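Local atomic coordinates of cytolethal distending toxin protein B (Haemophilus ducreyi, PDB entry 1SR4), a protein that probably acts as a DNase I-like nuclease, the DNA-damaging subunit of a three-protein bacterial genotoxin. Residues 137-140 / 145-148; 112-115 / 120-123; 153-158 / 192-197. One frame throughout, in Å; residues are numbered along the deposited sequence.

Contact 1: residues 137-140 / 145-148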
# COMPACT_ATOMS: atom_id res chain seq x y z
N VAL B 137 9.23 6.26 -13.75
CA VAL B 137 8.78 7.29 -14.67
C VAL B 137 7.41 7.82 -14.30
O VAL B 137 6.61 7.15 -13.63
CB VAL B 137 8.64 6.80 -16.13
CG1 VAL B 137 9.99 6.41 -16.67
CG2 VAL B 137 7.63 5.63 -16.19
N HIS B 138 7.16 9.04 -14.74
CA HIS B 138 5.88 9.69 -14.53
C HIS B 138 5.65 10.49 -15.80
O HIS B 138 6.08 11.65 -15.90
CB HIS B 138 5.91 10.60 -13.30
CG HIS B 138 4.58 11.23 -13.01
ND1 HIS B 138 4.36 12.05 -11.92
CD2 HIS B 138 3.40 11.16 -13.66
CE1 HIS B 138 3.11 12.46 -11.92
NE2 HIS B 138 2.50 11.93 -12.97
N ALA B 139 5.00 9.88 -16.79
CA ALA B 139 4.75 10.54 -18.07
C ALA B 139 3.69 11.64 -17.95
O ALA B 139 2.95 11.71 -16.95
CB ALA B 139 4.33 9.51 -19.12
N LEU B 140 3.62 12.48 -18.97
CA LEU B 140 2.68 13.59 -19.00
C LEU B 140 1.22 13.15 -18.91
O LEU B 140 0.82 12.16 -19.52
CB LEU B 140 2.90 14.44 -20.27
CG LEU B 140 4.28 15.14 -20.34
CD1 LEU B 140 4.62 15.56 -21.77
CD2 LEU B 140 4.25 16.36 -19.41
N SER B 145 2.28 11.49 -23.71
CA SER B 145 2.83 11.72 -25.05
C SER B 145 4.35 11.65 -25.16
O SER B 145 4.88 11.44 -26.25
CB SER B 145 2.35 13.08 -25.57
OG SER B 145 2.91 14.13 -24.80
N ASP B 146 5.03 11.82 -24.03
CA ASP B 146 6.48 11.77 -23.98
C ASP B 146 7.03 10.36 -23.82
O ASP B 146 8.24 10.14 -23.91
CB ASP B 146 6.97 12.64 -22.81
CG ASP B 146 6.36 12.22 -21.46
OD1 ASP B 146 5.17 11.85 -21.41
OD2 ASP B 146 7.06 12.29 -20.43
N ALA B 147 6.14 9.40 -23.59
CA ALA B 147 6.55 8.02 -23.32
C ALA B 147 7.35 7.27 -24.39
O ALA B 147 8.31 6.55 -24.07
CB ALA B 147 5.33 7.20 -22.92
N VAL B 148 6.97 7.40 -25.65
CA VAL B 148 7.69 6.68 -26.69
C VAL B 148 9.14 7.13 -26.83
O VAL B 148 10.04 6.27 -26.90
CB VAL B 148 6.96 6.79 -28.06
CG1 VAL B 148 7.88 6.32 -29.18
CG2 VAL B 148 5.69 5.93 -28.02
O HOH W 1 6.72 13.46 -18.14
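D146 lays its carboxylate across the backbone of A139 and L140, turned back onto them by a chi1 of 56° that sets CG between its own backbone N and carbonyl carbon, and its two oxygens do separate work. OD1 takes the amide hydrogen of L140 N at 3.0 Å; the N-H...O angle of 169° makes the bond nearly straight, although the donor lies on the syn side, 28° out of the carboxylate plane. The same OD1 lies against the methyl of A139, 3.4 Å from its CB. OD2 is reached through a water that donates both to it, at 2.6 Å, and to H138 O. Gripped by two neighbouring peptides, one through water, the carboxylate has little freedom to rotate. The side chains of L140 and D146 run across each other at a slant, bringing L140 CG within 3.6 Å of D146 OD1. Further out, L140 CD1 rests 3.8 Å from S145 OG. The chain of cytolethal distending toxin protein C packs against H138 and L140. Backbone bonds join V137 and A139 to D177. By gripping L140 N, D146 closes the loop from strand 132-138 into helix 147-159, the first half of a beta-alpha-beta crossover in the DNase I-like fold.

Contact 2: residues 112-115 / 120-123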
# COMPACT_ATOMS: atom_id res chain seq x y z
N VAL B 112 17.53 9.77 -17.77
CA VAL B 112 17.34 9.80 -19.21
C VAL B 112 16.14 10.67 -19.57
O VAL B 112 15.04 10.48 -19.04
CB VAL B 112 17.13 8.39 -19.78
CG1 VAL B 112 17.01 8.43 -21.30
CG2 VAL B 112 18.30 7.50 -19.39
N HIS B 113 16.37 11.65 -20.44
CA HIS B 113 15.31 12.56 -20.87
C HIS B 113 14.61 12.04 -22.11
O HIS B 113 15.15 11.21 -22.84
CB HIS B 113 15.88 13.95 -21.17
CG HIS B 113 16.41 14.65 -19.96
ND1 HIS B 113 17.68 14.44 -19.47
CD2 HIS B 113 15.82 15.53 -19.11
CE1 HIS B 113 17.84 15.15 -18.37
NE2 HIS B 113 16.73 15.82 -18.13
N SER B 114 13.39 12.54 -22.33
CA SER B 114 12.63 12.18 -23.52
C SER B 114 13.01 13.27 -24.55
O SER B 114 13.88 14.08 -24.26
CB SER B 114 11.14 12.22 -23.22
OG SER B 114 10.78 13.45 -22.60
N ASP B 115 12.37 13.28 -25.71
CA ASP B 115 12.68 14.28 -26.74
C ASP B 115 12.42 15.71 -26.28
O ASP B 115 11.46 15.98 -25.56
CB ASP B 115 11.86 14.03 -28.01
CG ASP B 115 12.43 12.92 -28.88
OD1 ASP B 115 13.59 12.51 -28.65
OD2 ASP B 115 11.72 12.47 -29.80
N GLN B 120 6.71 20.54 -20.11
CA GLN B 120 7.54 20.23 -18.97
C GLN B 120 7.47 18.75 -18.62
O GLN B 120 6.84 18.36 -17.64
CB GLN B 120 7.14 21.09 -17.77
CG GLN B 120 7.46 22.57 -17.95
CD GLN B 120 8.94 22.88 -17.81
OE1 GLN B 120 9.78 22.39 -18.58
NE2 GLN B 120 9.27 23.70 -16.83
N SER B 121 8.10 17.93 -19.44
CA SER B 121 8.11 16.51 -19.18
C SER B 121 9.16 16.19 -18.13
O SER B 121 10.09 16.97 -17.88
CB SER B 121 8.38 15.73 -20.47
OG SER B 121 9.66 16.01 -20.98
N ARG B 122 9.00 15.03 -17.50
CA ARG B 122 9.91 14.55 -16.46
C ARG B 122 10.79 13.42 -16.99
O ARG B 122 10.33 12.55 -17.75
CB ARG B 122 9.09 14.05 -15.27
CG ARG B 122 8.23 15.12 -14.59
CD ARG B 122 7.15 14.48 -13.72
NE ARG B 122 6.02 13.97 -14.49
CZ ARG B 122 5.04 14.73 -14.99
NH1 ARG B 122 5.05 16.04 -14.81
NH2 ARG B 122 4.04 14.17 -15.66
N PRO B 123 12.07 13.40 -16.60
CA PRO B 123 12.98 12.36 -17.07
C PRO B 123 12.78 11.04 -16.34
O PRO B 123 12.14 10.98 -15.29
CB PRO B 123 14.36 12.95 -16.79
CG PRO B 123 14.12 13.66 -15.47
CD PRO B 123 12.79 14.36 -15.73
O HOH W 2 9.77 12.47 -20.35
O HOH W 3 10.11 17.74 -23.10
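H113 runs alongside P123, both side chains heading the same way, with P123 CB over one face of the H113 imidazole. H113 CB is still 4.7 Å from P123 CB and makes no close approach. Its CG, placed anti to the carbonyl carbon (chi1 -67°), comes to 4.1 Å of that same atom, and CD2 is nearest at 3.8 Å. At the tip NE2 remains 4.0 Å from it. The proline CB is therefore displaced toward the CD2 side of the face: it is 4.0 Å from the ring centroid and 21° off the normal, a CH-pi contact. V112 O also approaches P123 CB to 3.4 Å. The two segments are the ends of the long loop of a beta hairpin, strands 108-112 and 124-129, at the edge of the six-stranded sheet of the DNase I-like fold, where backbone bonds pair V112 with A124. Away from the strands, the loop is joined by hydroxyls and water. S114 OG and S121 OG are 3.2 Å apart, a tentative bond, since the S121 proton has another acceptor within reach. S114 OG gives its own proton to a water, 2.7 Å away, that donates to R122 O. Beyond the loop, D115 OD1 forms a salt bridge with R152, and R122 forms one with D11 of the cytolethal distending toxin protein C chain.

Contact 3: residues 153-158 / 192-197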
# COMPACT_ATOMS: atom_id res chain seq x y z
N ASN B 153 14.93 6.55 -25.92
CA ASN B 153 16.20 7.07 -25.43
C ASN B 153 16.82 6.12 -24.40
O ASN B 153 18.04 5.98 -24.33
CB ASN B 153 16.04 8.47 -24.83
CG ASN B 153 15.84 9.53 -25.90
OD1 ASN B 153 16.05 9.28 -27.08
ND2 ASN B 153 15.44 10.73 -25.48
N ILE B 154 15.99 5.47 -23.59
CA ILE B 154 16.51 4.53 -22.61
C ILE B 154 17.13 3.36 -23.38
O ILE B 154 18.23 2.91 -23.07
CB ILE B 154 15.39 4.01 -21.66
CG1 ILE B 154 14.95 5.14 -20.72
CG2 ILE B 154 15.87 2.79 -20.87
CD1 ILE B 154 13.74 4.80 -19.87
N PHE B 155 16.41 2.89 -24.40
CA PHE B 155 16.90 1.78 -25.23
C PHE B 155 18.27 2.08 -25.84
O PHE B 155 19.21 1.30 -25.70
CB PHE B 155 15.90 1.49 -26.36
CG PHE B 155 16.37 0.43 -27.33
CD1 PHE B 155 16.35 -0.91 -26.99
CD2 PHE B 155 16.85 0.79 -28.59
CE1 PHE B 155 16.80 -1.89 -27.88
CE2 PHE B 155 17.31 -0.17 -29.48
CZ PHE B 155 17.28 -1.51 -29.13
N THR B 156 18.38 3.21 -26.53
CA THR B 156 19.64 3.58 -27.17
C THR B 156 20.76 3.77 -26.15
O THR B 156 21.93 3.57 -26.46
CB THR B 156 19.50 4.87 -27.99
OG1 THR B 156 19.21 5.96 -27.10
CG2 THR B 156 18.36 4.75 -28.98
N THR B 157 20.39 4.15 -24.93
CA THR B 157 21.36 4.35 -23.86
C THR B 157 22.12 3.06 -23.57
O THR B 157 23.32 3.08 -23.30
CB THR B 157 20.67 4.79 -22.55
OG1 THR B 157 20.16 6.12 -22.71
CG2 THR B 157 21.65 4.75 -21.39
N PHE B 158 21.42 1.93 -23.62
CA PHE B 158 22.03 0.65 -23.32
C PHE B 158 22.24 -0.25 -24.52
O PHE B 158 23.17 -1.05 -24.54
CB PHE B 158 21.17 -0.12 -22.31
CG PHE B 158 21.03 0.58 -20.98
CD1 PHE B 158 22.08 0.59 -20.08
CD2 PHE B 158 19.85 1.25 -20.66
CE1 PHE B 158 21.96 1.26 -18.87
CE2 PHE B 158 19.73 1.93 -19.44
CZ PHE B 158 20.78 1.94 -18.55
N GLU B 192 8.96 2.54 -33.61
CA GLU B 192 10.39 2.37 -33.34
C GLU B 192 10.56 0.86 -33.31
O GLU B 192 10.63 0.25 -32.24
CB GLU B 192 10.79 2.93 -31.96
CG GLU B 192 10.77 4.45 -31.82
CD GLU B 192 11.85 5.15 -32.64
OE1 GLU B 192 12.95 4.58 -32.84
OE2 GLU B 192 11.60 6.30 -33.06
N PRO B 193 10.62 0.23 -34.50
CA PRO B 193 10.77 -1.22 -34.61
C PRO B 193 11.80 -1.87 -33.69
O PRO B 193 11.49 -2.85 -33.03
CB PRO B 193 11.08 -1.42 -36.09
CG PRO B 193 10.34 -0.28 -36.74
CD PRO B 193 10.69 0.87 -35.82
N ALA B 194 13.01 -1.34 -33.65
CA ALA B 194 14.04 -1.95 -32.80
C ALA B 194 13.68 -1.91 -31.31
O ALA B 194 13.98 -2.84 -30.57
CB ALA B 194 15.39 -1.29 -33.05
N VAL B 195 13.05 -0.83 -30.88
CA VAL B 195 12.67 -0.70 -29.49
C VAL B 195 11.53 -1.67 -29.19
O VAL B 195 11.57 -2.45 -28.22
CB VAL B 195 12.21 0.73 -29.17
CG1 VAL B 195 11.70 0.82 -27.74
CG2 VAL B 195 13.36 1.70 -29.39
N SER B 196 10.52 -1.60 -30.04
CA SER B 196 9.32 -2.42 -29.94
C SER B 196 9.65 -3.91 -29.90
O SER B 196 9.06 -4.67 -29.13
CB SER B 196 8.41 -2.10 -31.13
OG SER B 196 7.21 -2.85 -31.11
N GLU B 197 10.60 -4.33 -30.72
CA GLU B 197 10.96 -5.74 -30.77
C GLU B 197 11.87 -6.18 -29.62
O GLU B 197 12.00 -7.36 -29.33
CB GLU B 197 11.59 -6.07 -32.13
CG GLU B 197 10.67 -5.73 -33.30
CD GLU B 197 11.19 -6.23 -34.64
OE1 GLU B 197 12.40 -6.56 -34.73
OE2 GLU B 197 10.38 -6.28 -35.61
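F155 swings its ring out with CG anti to the backbone N (chi1 175°), toward V195; with V195 chi1 also at 175°, CG2 lies beside its backbone N, and this is the methyl that meets the ring. The two side chains run antiparallel and overlap along their flanks: V195 CG2 touches the near part of the ring, 3.7 Å from F155 CD2, while the ring tip runs on to A194. There F155 CZ is 3.8 Å from A194 O, and F155 CE2 is 4.2 Å from A194 CB. V195 CA and A194 C lie over one face of the ring, evidence that the phenyl packs against helix backbone as well as side chain. This joins helix 147-159, the crossover helix lying on the six-stranded sheet of the DNase I-like fold, to the short helix 193-197, which begins after the N-cap residue E192. W172 on strand 171-175 also packs on F155. On the crossover helix, N153 O accepts from three donors: T157 N, T157 OG1 at 2.7 Å, and T156 OG1 at 3.0 Å, the last placed above the carbonyl plane. Both threonine hydroxyls are thus tied back to their own helix, and I154 and F158 pack toward F135 on strand 132-138.

How the contacts relate
Along the chain the three contacts come in series, and none encloses or crosses another. Contact 2 comes first, closing the loop between strands 108-112 and 124-129; contact 1 then closes the turn from strand 132-138 into helix 147-159; contact 3 bridges 33 intervening residues from that helix to helix 193-197. In space contact 2 touches both of the others. R122 of contact 2 reaches H138 O of contact 1 through NE (2.7 Å), with NH2 beside A139 O, while D146 O lies against S114 CB. H113 O probably accepts from N153 ND2 of contact 3, also at 2.7 Å. Contacts 1 and 3 do not touch but share helix 147-159, which packs on the six-stranded sheet and carries helix 193-197 on F155.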